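Local coordinates for particle-associated glycoside hydrolase (Acinetobacter phage Fri1, PDB 6C72), which probably degrades the capsular polysaccharide of Acinetobacter baumannii as a trimeric phage tailspike depolymerase, opening the way for the virus to enter its host cell, at residues A[101-106]-A[134-139]; A[128-133]-A[179-184]; A[145-150]-A[202-207]; A[216-221]-A[237-242]. All coordinates share one frame; numbering follows the deposited sequence.

Contact 1 of 4, residues A[101-106]-A[134-139]; sequences LLESDL and HIYAKA. With ZN (zinc ion), chain Q; ZN (zinc ion), chain D.
Glu103 lies over His134, and its side chain can be followed from the ring to a metal. CB sits 3.6 Å above the His134 ring plane, over its centre, and makes a CH-pi contact with that face. CG, anti to the backbone N (chi1 -172°), passes on to Tyr136, coming within 3.2 Å of its OH. The extended chain then delivers the carboxylate to a zinc ion, which OE1 and OE2 both chelate at 2.2 Å; Ser209 is a second partner of OE2. The His134 ring is tied at both nitrogens: NE2 binds the other zinc ion at 2.0 Å, while ND1 is hydrogen-bonded to His182. Phe180 also stacks on this ring, and together these partners restrict how the imidazole can turn.

Loop 101-106 covers part of strand 133-140 near the N-terminal end of the parallel beta-helix. The loop backbone is anchored by His134 N, whose bond to Leu101 O (2.8 Å) is almost straight at 178°. Further on, Tyr136 OH donates to Glu103 O at 2.8 Å, in the carbonyl plane and on a lone pair, a reach that a long phenol spans well. Leu106 CD2 packs obliquely against Tyr136 CZ at 3.6 Å. Asp105 braces the type I turn from Leu102 to Asp105, its OD2 accepting from Leu102 N, and one water bridges Asp105 O and His134 O.

Contact 2 of 4, residues A[128-133]-A[179-184]; sequences VQLPKG and TFWHSS
Thr179 meets Pro131 and Leu130 with two different branches, one polar and one apolar. Among the hydrogen bonds, Thr179 OG1 donates to Pro131 O at 2.7 Å, approaching from above the carbonyl plane, 53° out of it, and not on a lone pair. The same hydroxyl is also bonded to Thr150 N, so it ties two neighbouring backbones together. Phe180 N donates to Gly133 O at 2.9 Å, the nearly straight bond (175°) of a parallel bridge between Gly133 and Thr179. Here strand 133-140 starts beside strand 179-182 of the next turn of the parallel beta-helix. Gly133 has a phi of 121°, at which a CB would press on the preceding carbonyl, so glycine suits the spot.

The apolar contacts lie toward the interior. Thr179 CG2, placed anti to the backbone N, touches Leu130 CB at 3.9 Å, the two side chains crossing at about a right angle. Leu130 CD1 stands over one face of the Trp181 indole, 4.4 Å from CD2, and Leu113 of helix 110-122 packs on both residues. In this buried setting threonine is apt: its methyl joins the hydrophobic interior while its hydroxyl gives the carbonyl of Pro131 a partner away from bulk water.

Contact 3 of 4, residues A[145-150]-A[202-207]; sequences VEVRGT and SNLKML
Ser202 OG donates to Glu146 OE2 at 2.6 Å, the shortest polar bond between 145-150 and 202-207, and meets the carboxylate oxygen nearly along its C-O axis. The extended Glu146 chain reaches forward to it, and a chi1 of 72° sets Ser202 OG between its own backbone N and carbonyl carbon, 3.4 Å from Arg148 CG. This is a rung-to-rung contact of a parallel beta-helix, in which strand 145-148 lies beside strand 200-202 of the following coil. The backbone pattern is the parallel one: Ser202 N donates to Val147 O at 2.9 Å, and Gly149 N donates to Ser202 O at 3.0 Å, so that Ser202 grips the residues before and after Arg148.

Past the bridge the chain turns a corner at Asn203, which has left-handed backbone angles (58°/48°), a conformation asparagine tolerates well, and strand 204-207 leaves on another face. Gly149 nestles into that corner: a CB there would collide with Asn203 O and Leu204 CB. Inside, Val147 CG1 faces Leu204 CD2 at 4.2 Å, and Trp181 packs on Val147. On the outer side Arg148 and Asn203 run side by side in the same direction, and Lys88 of the third subunit packs on both. Arg148 NE is hydrogen-bonded to Gln129, and the aliphatic part of the arginine passes Ser202 OG. A water molecule bridges the two segments at this corner, accepting from Asn203 ND2 at 3.0 Å and donating to Gly149 O at 2.8 Å.

Contact 4 of 4, residues A[216-221]-A[237-242]; sequences SNCGFG and SGFRLE
The Phe239 ring carries the backbone of Gly221 on one face: N lies 3.3 Å above the plane, offset toward the rim, and CA makes a CH-pi contact 3.7 Å from the centroid. At the ring edge are Cys218 O and, more distantly, Cys218 SG. Glycine allows this close approach, since a CB on Gly221 would lie tight against Phe239 CE2. The Phe220 ring receives Glu242 OE1 at its edge, in plane, 3.2 Å from CE1; ring and carboxylate lie side by side, 26° from coplanar, and Glu242 OE2 is held by Arg269 and Asn270. Leu241 CD1 comes obliquely to Phe220 CZ at 3.6 Å. The guanidinium of Arg240 has Gly219 CA over one face and Asn217 O at its edge, accepting from NE at 2.9 Å; NH2 has a further bond to Gly186. A bend at chi3 (46°) folds this head back over the glycine, where a CB would be tight against NH2.

The two segments lie on successive coils of the parallel beta-helix, side by side where strand 220-224 begins, with Phe220 bridging to Glu242 in parallel. Arg240 N donates to Cys218 O at 2.8 Å. Gly219 O takes two donors, Leu241 N on an in-plane lone pair and Glu242 N from 18° out of the plane, and Gly221 N returns a bond to Glu242 O. Asn217 ND2 also donates to Gly238 O, in the planes of both groups, though the modelled separation of 2.5 Å is doubtfully short.

All four contacts belong to the first coils of the parallel beta-helix and join the strand or loop of one coil to a neighbouring one. Contacts 1 and 2 have centres about 7 Å apart and interleave along the chain, sharing the pairing of strands 133-140 and 179-182. Contacts 2 and 3 are likewise about 7 Å apart and interleaved, their strands 126-129 and 145-148, and 179-182 and 204-207, lying next to each other. Contact 4 comes last in the chain, its centre about 17 Å from that of contact 3, and touches it where Met206 meets Phe239. Together they tie successive coils near the N-terminal end of the solenoid to one another, contact 1 also holding two of the zinc ions.

Contact 1 of 4, residues A[101-106]-A[134-139]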
loop_
_atom_site.group_PDB
_atom_site.type_symbol
_atom_site.label_atom_id
_atom_site.label_comp_id
_atom_site.label_asym_id
_atom_site.label_seq_id
_atom_site.Cartn_x
_atom_site.Cartn_y
_atom_site.Cartn_z
ATOM N N LEU A 101 5.609 39.832 18.408
ATOM C CA LEU A 101 6.252 40.881 17.638
ATOM C C LEU A 101 5.700 40.900 16.216
ATOM O O LEU A 101 5.247 39.884 15.691
ATOM C CB LEU A 101 7.766 40.668 17.643
ATOM C CG LEU A 101 8.421 40.940 19.006
ATOM C CD1 LEU A 101 9.931 40.736 18.971
ATOM C CD2 LEU A 101 8.092 42.363 19.483
ATOM N N LEU A 102 5.711 42.077 15.602
ATOM C CA LEU A 102 5.324 42.205 14.205
ATOM C C LEU A 102 6.522 41.948 13.295
ATOM O O LEU A 102 7.675 41.952 13.729
ATOM C CB LEU A 102 4.718 43.580 13.939
ATOM C CG LEU A 102 3.539 43.871 14.866
ATOM C CD1 LEU A 102 3.077 45.322 14.758
ATOM C CD2 LEU A 102 2.406 42.894 14.562
ATOM N N GLU A 103 6.238 41.736 12.006
ATOM C CA GLU A 103 7.323 41.509 11.055
ATOM C C GLU A 103 8.291 42.686 11.017
ATOM O O GLU A 103 9.476 42.504 10.714
ATOM C CB GLU A 103 6.768 41.241 9.652
ATOM C CG GLU A 103 7.841 40.803 8.655
ATOM C CD GLU A 103 7.283 40.287 7.341
ATOM O OE1 GLU A 103 6.170 40.688 6.959
ATOM O OE2 GLU A 103 7.946 39.454 6.699
ATOM N N SER A 104 7.820 43.893 11.351
ATOM C CA SER A 104 8.696 45.058 11.332
ATOM C C SER A 104 9.645 45.116 12.529
ATOM O O SER A 104 10.594 45.903 12.497
ATOM C CB SER A 104 7.868 46.352 11.286
ATOM O OG SER A 104 6.949 46.432 12.363
ATOM N N ASP A 105 9.447 44.280 13.548
ATOM C CA ASP A 105 10.367 44.205 14.682
ATOM C C ASP A 105 11.504 43.274 14.289
ATOM O O ASP A 105 11.464 42.068 14.541
ATOM C CB ASP A 105 9.650 43.699 15.926
ATOM C CG ASP A 105 8.519 44.613 16.367
ATOM O OD1 ASP A 105 8.736 45.840 16.509
ATOM O OD2 ASP A 105 7.391 44.099 16.546
ATOM N N LEU A 106 12.542 43.847 13.682
ATOM C CA LEU A 106 13.664 43.077 13.139
ATOM C C LEU A 106 14.653 42.813 14.264
ATOM O O LEU A 106 15.680 43.479 14.404
ATOM C CB LEU A 106 14.328 43.823 11.995
ATOM C CG LEU A 106 13.382 44.271 10.894
ATOM C CD1 LEU A 106 14.171 45.107 9.913
ATOM C CD2 LEU A 106 12.741 43.084 10.215
ATOM N N HIS A 134 6.028 37.276 14.960
ATOM C CA HIS A 134 7.138 37.087 14.034
ATOM C C HIS A 134 8.418 36.932 14.840
ATOM O O HIS A 134 8.676 37.712 15.763
ATOM C CB HIS A 134 7.252 38.251 13.052
ATOM C CG HIS A 134 6.146 38.292 12.040
ATOM N ND1 HIS A 134 6.298 37.840 10.747
ATOM C CD2 HIS A 134 4.854 38.691 12.147
ATOM C CE1 HIS A 134 5.160 37.989 10.093
ATOM N NE2 HIS A 134 4.265 38.495 10.922
ATOM N N ILE A 135 9.189 35.899 14.519
ATOM C CA ILE A 135 10.402 35.553 15.243
ATOM C C ILE A 135 11.526 35.419 14.228
ATOM O O ILE A 135 11.456 34.570 13.329
ATOM C CB ILE A 135 10.230 34.251 16.039
ATOM C CG1 ILE A 135 9.038 34.372 16.988
ATOM C CG2 ILE A 135 11.491 33.934 16.816
ATOM C CD1 ILE A 135 8.656 33.079 17.655
ATOM N N TYR A 136 12.557 36.249 14.362
ATOM C CA TYR A 136 13.766 36.133 13.550
ATOM C C TYR A 136 14.795 35.408 14.402
ATOM O O TYR A 136 15.420 36.006 15.281
ATOM C CB TYR A 136 14.273 37.498 13.103
ATOM C CG TYR A 136 13.345 38.242 12.160
ATOM C CD1 TYR A 136 13.464 38.104 10.779
ATOM C CD2 TYR A 136 12.367 39.104 12.650
ATOM C CE1 TYR A 136 12.636 38.792 9.913
ATOM C CE2 TYR A 136 11.527 39.791 11.789
ATOM C CZ TYR A 136 11.666 39.633 10.422
ATOM O OH TYR A 136 10.843 40.328 9.562
ATOM N N ALA A 137 14.972 34.116 14.136
ATOM C CA ALA A 137 15.853 33.291 14.951
ATOM C C ALA A 137 16.080 31.949 14.280
ATOM O O ALA A 137 15.163 31.123 14.227
ATOM C CB ALA A 137 15.257 33.071 16.341
ATOM N N LYS A 138 17.291 31.699 13.793
ATOM C CA LYS A 138 17.572 30.422 13.161
ATOM C C LYS A 138 17.989 29.430 14.231
ATOM O O LYS A 138 18.580 29.802 15.240
ATOM C CB LYS A 138 18.639 30.545 12.070
ATOM C CG LYS A 138 20.002 30.916 12.513
ATOM C CD LYS A 138 20.926 30.995 11.304
ATOM C CE LYS A 138 22.377 31.176 11.729
ATOM N NZ LYS A 138 23.316 30.976 10.580
ATOM N N ALA A 139 17.610 28.180 14.039
ATOM C CA ALA A 139 17.803 27.158 15.051
ATOM C C ALA A 139 18.422 25.924 14.427
ATOM O O ALA A 139 18.091 25.535 13.300
ATOM C CB ALA A 139 16.487 26.782 15.740
HETATM ZN ZN ZN Q . 6.451 39.591 5.046
HETATM ZN ZN ZN D . 2.382 39.035 10.557
HETATM O O HOH W 1 7.077 37.332 18.313
HETATM O O HOH W 2 10.375 39.624 15.509
HETATM O O HOH W 3 1.794 41.039 10.032
HETATM O O HOH W 4 1.915 38.010 8.308
HETATM O O HOH W 5 1.380 38.918 12.278
HETATM O O HOH W 6 7.198 38.107 3.934
#

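Contact 2 of 4, residues A[128-133]-A[179-184]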
loop_
_atom_site.group_PDB
_atom_site.type_symbol
_atom_site.label_atom_id
_atom_site.label_comp_id
_atom_site.label_asym_id
_atom_site.label_seq_id
_atom_site.Cartn_x
_atom_site.Cartn_y
_atom_site.Cartn_z
ATOM N N VAL A 128 9.919 22.625 22.367
ATOM C CA VAL A 128 10.115 24.057 22.548
ATOM C C VAL A 128 8.911 24.745 21.929
ATOM O O VAL A 128 8.701 24.677 20.707
ATOM C CB VAL A 128 11.421 24.551 21.921
ATOM C CG1 VAL A 128 11.424 26.068 21.931
ATOM C CG2 VAL A 128 12.618 23.988 22.679
ATOM N N GLN A 129 8.095 25.364 22.781
ATOM C CA GLN A 129 6.886 26.055 22.354
ATOM C C GLN A 129 7.237 27.484 21.966
ATOM O O GLN A 129 7.897 28.198 22.733
ATOM C CB GLN A 129 5.845 26.046 23.476
ATOM C CG GLN A 129 4.553 26.757 23.141
ATOM C CD GLN A 129 3.727 26.011 22.094
ATOM O OE1 GLN A 129 3.492 24.800 22.211
ATOM N NE2 GLN A 129 3.283 26.729 21.064
ATOM N N LEU A 130 6.845 27.874 20.795
ATOM C CA LEU A 130 6.987 29.264 20.398
ATOM C C LEU A 130 5.666 29.989 20.596
ATOM O O LEU A 130 4.602 29.385 20.461
ATOM C CB LEU A 130 7.406 29.400 18.934
ATOM C CG LEU A 130 8.734 28.743 18.591
ATOM C CD1 LEU A 130 9.098 28.959 17.133
ATOM C CD2 LEU A 130 9.830 29.252 19.530
ATOM N N PRO A 131 5.675 31.264 20.946
ATOM C CA PRO A 131 4.425 32.020 21.050
ATOM C C PRO A 131 3.987 32.489 19.668
ATOM O O PRO A 131 4.652 32.271 18.669
ATOM C CB PRO A 131 4.820 33.205 21.936
ATOM C CG PRO A 131 6.229 33.472 21.518
ATOM C CD PRO A 131 6.846 32.106 21.247
ATOM N N LYS A 132 2.868 33.187 19.631
ATOM C CA LYS A 132 2.497 33.897 18.420
ATOM C C LYS A 132 3.472 35.051 18.176
ATOM O O LYS A 132 4.175 35.507 19.079
ATOM C CB LYS A 132 1.068 34.431 18.529
ATOM C CG LYS A 132 0.011 33.338 18.609
ATOM C CD LYS A 132 -1.370 33.898 18.422
ATOM C CE LYS A 132 -1.839 34.595 19.674
ATOM N NZ LYS A 132 -3.102 35.293 19.383
ATOM N N GLY A 133 3.526 35.498 16.931
ATOM C CA GLY A 133 4.342 36.627 16.537
ATOM C C GLY A 133 5.346 36.246 15.465
ATOM O O GLY A 133 5.494 35.082 15.092
ATOM N N THR A 179 2.296 31.821 14.609
ATOM C CA THR A 179 3.742 31.894 14.726
ATOM C C THR A 179 4.333 31.998 13.325
ATOM O O THR A 179 4.052 31.152 12.468
ATOM C CB THR A 179 4.283 30.667 15.457
ATOM O OG1 THR A 179 3.673 30.574 16.746
ATOM C CG2 THR A 179 5.808 30.759 15.626
ATOM N N PHE A 180 5.138 33.036 13.090
ATOM C CA PHE A 180 5.816 33.235 11.811
ATOM C C PHE A 180 7.321 33.211 12.053
ATOM O O PHE A 180 7.892 34.174 12.587
ATOM C CB PHE A 180 5.387 34.545 11.151
ATOM C CG PHE A 180 3.922 34.613 10.854
ATOM C CD1 PHE A 180 3.415 34.073 9.679
ATOM C CD2 PHE A 180 3.042 35.234 11.742
ATOM C CE1 PHE A 180 2.058 34.133 9.409
ATOM C CE2 PHE A 180 1.688 35.296 11.477
ATOM C CZ PHE A 180 1.194 34.757 10.316
ATOM N N TRP A 181 7.968 32.145 11.595
ATOM C CA TRP A 181 9.350 31.847 11.961
ATOM C C TRP A 181 10.268 32.224 10.800
ATOM O O TRP A 181 10.194 31.626 9.718
ATOM C CB TRP A 181 9.464 30.373 12.328
ATOM C CG TRP A 181 10.743 29.973 12.970
ATOM C CD1 TRP A 181 11.739 30.785 13.392
ATOM C CD2 TRP A 181 11.170 28.633 13.243
ATOM N NE1 TRP A 181 12.761 30.045 13.917
ATOM C CE2 TRP A 181 12.435 28.717 13.844
ATOM C CE3 TRP A 181 10.604 27.368 13.029
ATOM C CZ2 TRP A 181 13.158 27.583 14.234
ATOM C CZ3 TRP A 181 11.319 26.242 13.419
ATOM C CH2 TRP A 181 12.582 26.359 14.014
ATOM N N HIS A 182 11.110 33.231 11.017
ATOM C CA HIS A 182 12.088 33.694 10.045
ATOM C C HIS A 182 13.479 33.306 10.509
ATOM O O HIS A 182 13.692 32.937 11.664
ATOM C CB HIS A 182 12.069 35.216 9.862
ATOM C CG HIS A 182 10.717 35.824 9.661
ATOM N ND1 HIS A 182 10.377 36.504 8.510
ATOM C CD2 HIS A 182 9.649 35.928 10.488
ATOM C CE1 HIS A 182 9.150 36.979 8.628
ATOM N NE2 HIS A 182 8.685 36.634 9.814
ATOM N N SER A 183 14.434 33.446 9.600
ATOM C CA SER A 183 15.842 33.273 9.907
ATOM C C SER A 183 16.497 34.621 10.177
ATOM O O SER A 183 15.994 35.674 9.785
ATOM C CB SER A 183 16.569 32.566 8.764
ATOM O OG SER A 183 17.948 32.437 9.068
ATOM N N SER A 184 17.649 34.576 10.837
ATOM C CA SER A 184 18.430 35.778 11.087
ATOM C C SER A 184 19.440 36.083 9.986
ATOM O O SER A 184 20.104 37.123 10.066
ATOM C CB SER A 184 19.161 35.669 12.423
ATOM O OG SER A 184 20.028 34.551 12.441
#

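Contact 3 of 4, residues A[145-150]-A[202-207]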
loop_
_atom_site.group_PDB
_atom_site.type_symbol
_atom_site.label_atom_id
_atom_site.label_comp_id
_atom_site.label_asym_id
_atom_site.label_seq_id
_atom_site.Cartn_x
_atom_site.Cartn_y
_atom_site.Cartn_z
ATOM N N VAL A 145 13.841 16.766 19.986
ATOM C CA VAL A 145 13.255 18.060 20.309
ATOM C C VAL A 145 12.404 18.508 19.131
ATOM O O VAL A 145 12.852 18.439 17.980
ATOM C CB VAL A 145 14.326 19.115 20.635
ATOM C CG1 VAL A 145 13.680 20.501 20.767
ATOM C CG2 VAL A 145 15.088 18.721 21.907
ATOM N N GLU A 146 11.188 18.962 19.420
ATOM C CA GLU A 146 10.274 19.505 18.427
ATOM C C GLU A 146 10.020 20.978 18.729
ATOM O O GLU A 146 9.750 21.341 19.878
ATOM C CB GLU A 146 8.949 18.733 18.427
ATOM C CG GLU A 146 7.839 19.371 17.589
ATOM C CD GLU A 146 6.491 18.693 17.786
ATOM O OE1 GLU A 146 6.426 17.632 18.453
ATOM O OE2 GLU A 146 5.481 19.226 17.282
ATOM N N VAL A 147 10.090 21.817 17.699
ATOM C CA VAL A 147 9.752 23.233 17.801
ATOM C C VAL A 147 8.303 23.379 17.364
ATOM O O VAL A 147 7.925 22.895 16.290
ATOM C CB VAL A 147 10.688 24.101 16.945
ATOM C CG1 VAL A 147 10.224 25.542 16.936
ATOM C CG2 VAL A 147 12.120 24.014 17.459
ATOM N N ARG A 148 7.475 23.983 18.217
ATOM C CA ARG A 148 6.040 24.054 17.985
ATOM C C ARG A 148 5.554 25.490 18.136
ATOM O O ARG A 148 5.850 26.147 19.136
ATOM C CB ARG A 148 5.286 23.124 18.950
ATOM C CG ARG A 148 3.788 23.041 18.680
ATOM C CD ARG A 148 3.102 22.022 19.591
ATOM N NE ARG A 148 3.145 22.425 20.993
ATOM C CZ ARG A 148 3.085 21.585 22.022
ATOM N NH1 ARG A 148 2.985 20.278 21.813
ATOM N NH2 ARG A 148 3.141 22.053 23.265
ATOM N N GLY A 149 4.807 25.972 17.144
ATOM C CA GLY A 149 4.214 27.290 17.203
ATOM C C GLY A 149 2.818 27.274 17.800
ATOM O O GLY A 149 2.334 26.268 18.322
ATOM N N THR A 150 2.158 28.427 17.694
ATOM C CA THR A 150 0.834 28.667 18.255
ATOM C C THR A 150 -0.086 29.123 17.133
ATOM O O THR A 150 0.180 30.138 16.486
ATOM C CB THR A 150 0.888 29.734 19.359
ATOM O OG1 THR A 150 1.786 29.327 20.406
ATOM C CG2 THR A 150 -0.504 30.003 19.949
ATOM N N SER A 202 6.170 21.880 14.148
ATOM C CA SER A 202 4.736 21.833 13.886
ATOM C C SER A 202 4.065 23.153 14.229
ATOM O O SER A 202 4.606 23.990 14.965
ATOM C CB SER A 202 4.051 20.696 14.646
ATOM O OG SER A 202 3.982 20.968 16.015
ATOM N N ASN A 203 2.871 23.324 13.653
ATOM C CA ASN A 203 1.931 24.377 14.034
ATOM C C ASN A 203 2.544 25.769 13.879
ATOM O O ASN A 203 2.441 26.610 14.771
ATOM C CB ASN A 203 1.417 24.172 15.469
ATOM C CG ASN A 203 0.665 22.871 15.650
ATOM O OD1 ASN A 203 0.567 22.075 14.728
ATOM N ND2 ASN A 203 0.127 22.653 16.839
ATOM N N LEU A 204 3.165 26.024 12.731
ATOM C CA LEU A 204 3.711 27.351 12.479
ATOM C C LEU A 204 3.884 27.553 10.983
ATOM O O LEU A 204 3.772 26.616 10.192
ATOM C CB LEU A 204 5.035 27.565 13.232
ATOM C CG LEU A 204 6.185 26.562 13.093
ATOM C CD1 LEU A 204 6.961 26.717 11.789
ATOM C CD2 LEU A 204 7.120 26.698 14.301
ATOM N N LYS A 205 4.171 28.798 10.612
ATOM C CA LYS A 205 4.483 29.179 9.242
ATOM C C LYS A 205 5.907 29.719 9.184
ATOM O O LYS A 205 6.324 30.481 10.064
ATOM C CB LYS A 205 3.510 30.239 8.719
ATOM C CG LYS A 205 3.758 30.619 7.275
ATOM C CD LYS A 205 2.534 31.253 6.653
ATOM C CE LYS A 205 2.719 31.480 5.160
ATOM N NZ LYS A 205 1.472 31.987 4.507
ATOM N N MET A 206 6.654 29.318 8.162
ATOM C CA MET A 206 8.016 29.787 7.953
ATOM C C MET A 206 8.031 30.748 6.772
ATOM O O MET A 206 7.422 30.473 5.737
ATOM C CB MET A 206 8.980 28.614 7.723
ATOM C CG MET A 206 8.983 27.570 8.851
ATOM S SD MET A 206 10.080 26.126 8.609
ATOM C CE MET A 206 11.468 26.512 9.638
ATOM N N LEU A 207 8.712 31.880 6.935
ATOM C CA LEU A 207 8.735 32.941 5.938
ATOM C C LEU A 207 10.164 33.210 5.491
ATOM O O LEU A 207 11.101 33.170 6.297
ATOM C CB LEU A 207 8.106 34.250 6.497
ATOM C CG LEU A 207 6.607 34.156 6.795
ATOM C CD1 LEU A 207 6.088 35.426 7.474
ATOM C CD2 LEU A 207 5.792 33.861 5.539
HETATM O O HOH W 7 0.358 24.517 19.123
HETATM O O HOH W 8 1.027 28.938 14.010
#

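Contact 4 of 4, residues A[216-221]-A[237-242]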
loop_
_atom_site.group_PDB
_atom_site.type_symbol
_atom_site.label_atom_id
_atom_site.label_comp_id
_atom_site.label_asym_id
_atom_site.label_seq_id
_atom_site.Cartn_x
_atom_site.Cartn_y
_atom_site.Cartn_z
ATOM N N SER A 216 17.296 39.801 -0.748
ATOM C CA SER A 216 17.639 38.388 -0.857
ATOM C C SER A 216 17.083 37.635 0.345
ATOM O O SER A 216 17.448 37.925 1.489
ATOM C CB SER A 216 19.151 38.211 -0.960
ATOM O OG SER A 216 19.486 36.857 -1.155
ATOM N N ASN A 217 16.194 36.679 0.084
ATOM C CA ASN A 217 15.519 35.969 1.156
ATOM C C ASN A 217 16.361 34.806 1.663
ATOM O O ASN A 217 17.411 34.465 1.110
ATOM C CB ASN A 217 14.155 35.466 0.692
ATOM C CG ASN A 217 13.073 36.514 0.848
ATOM O OD1 ASN A 217 13.358 37.660 1.182
ATOM N ND2 ASN A 217 11.819 36.125 0.610
ATOM N N CYS A 218 15.876 34.187 2.731
ATOM C CA CYS A 218 16.561 33.047 3.305
ATOM C C CYS A 218 16.517 31.862 2.348
ATOM O O CYS A 218 15.504 31.611 1.687
ATOM C CB CYS A 218 15.925 32.681 4.637
ATOM S SG CYS A 218 16.796 31.351 5.430
ATOM N N GLY A 219 17.627 31.136 2.267
ATOM C CA GLY A 219 17.734 30.008 1.362
ATOM C C GLY A 219 16.706 28.918 1.592
ATOM O O GLY A 219 15.910 28.607 0.702
ATOM N N PHE A 220 16.706 28.334 2.784
ATOM C CA PHE A 220 15.857 27.200 3.100
ATOM C C PHE A 220 14.993 27.498 4.312
ATOM O O PHE A 220 15.424 28.180 5.252
ATOM C CB PHE A 220 16.680 25.946 3.409
ATOM C CG PHE A 220 17.627 25.538 2.311
ATOM C CD1 PHE A 220 17.140 25.088 1.083
ATOM C CD2 PHE A 220 19.008 25.584 2.518
ATOM C CE1 PHE A 220 18.017 24.700 0.072
ATOM C CE2 PHE A 220 19.886 25.192 1.520
ATOM C CZ PHE A 220 19.392 24.743 0.291
ATOM N N GLY A 221 13.775 26.960 4.292
ATOM C CA GLY A 221 12.994 26.864 5.506
ATOM C C GLY A 221 13.523 25.749 6.385
ATOM O O GLY A 221 14.221 25.999 7.370
ATOM N N SER A 237 6.798 29.738 2.923
ATOM C CA SER A 237 6.511 30.690 1.863
ATOM C C SER A 237 7.647 31.690 1.731
ATOM O O SER A 237 8.149 32.199 2.731
ATOM C CB SER A 237 5.200 31.436 2.129
ATOM O OG SER A 237 5.073 32.539 1.253
ATOM N N GLY A 238 8.040 31.961 0.491
ATOM C CA GLY A 238 8.930 33.059 0.183
ATOM C C GLY A 238 10.413 32.752 0.221
ATOM O O GLY A 238 11.217 33.693 0.176
ATOM N N PHE A 239 10.809 31.483 0.284
ATOM C CA PHE A 239 12.224 31.172 0.443
ATOM C C PHE A 239 12.980 31.279 -0.880
ATOM O O PHE A 239 12.430 31.070 -1.963
ATOM C CB PHE A 239 12.400 29.793 1.090
ATOM C CG PHE A 239 12.067 29.806 2.551
ATOM C CD1 PHE A 239 13.032 30.152 3.492
ATOM C CD2 PHE A 239 10.758 29.608 2.980
ATOM C CE1 PHE A 239 12.710 30.230 4.847
ATOM C CE2 PHE A 239 10.433 29.675 4.330
ATOM C CZ PHE A 239 11.408 29.982 5.263
ATOM N N ARG A 240 14.257 31.650 -0.770
ATOM C CA ARG A 240 15.075 31.914 -1.947
ATOM C C ARG A 240 15.376 30.634 -2.714
ATOM O O ARG A 240 15.517 30.666 -3.940
ATOM C CB ARG A 240 16.364 32.617 -1.516
ATOM C CG ARG A 240 17.324 32.985 -2.644
ATOM C CD ARG A 240 18.522 33.784 -2.139
ATOM N NE ARG A 240 19.123 33.208 -0.932
ATOM C CZ ARG A 240 20.089 32.285 -0.924
ATOM N NH1 ARG A 240 20.581 31.809 -2.064
ATOM N NH2 ARG A 240 20.570 31.837 0.231
ATOM N N LEU A 241 15.486 29.507 -2.019
ATOM C CA LEU A 241 15.719 28.231 -2.686
ATOM C C LEU A 241 14.492 27.342 -2.519
ATOM O O LEU A 241 13.661 27.259 -3.426
ATOM C CB LEU A 241 16.979 27.550 -2.138
ATOM C CG LEU A 241 18.250 28.383 -2.318
ATOM C CD1 LEU A 241 19.454 27.679 -1.730
ATOM C CD2 LEU A 241 18.501 28.706 -3.783
ATOM N N GLU A 242 14.344 26.716 -1.350
ATOM C CA GLU A 242 13.238 25.802 -1.095
ATOM C C GLU A 242 12.676 26.023 0.302
ATOM O O GLU A 242 13.404 26.348 1.244
ATOM C CB GLU A 242 13.664 24.329 -1.228
ATOM C CG GLU A 242 13.800 23.837 -2.658
ATOM C CD GLU A 242 15.191 24.076 -3.217
ATOM O OE1 GLU A 242 16.156 24.156 -2.419
ATOM O OE2 GLU A 242 15.319 24.183 -4.456
#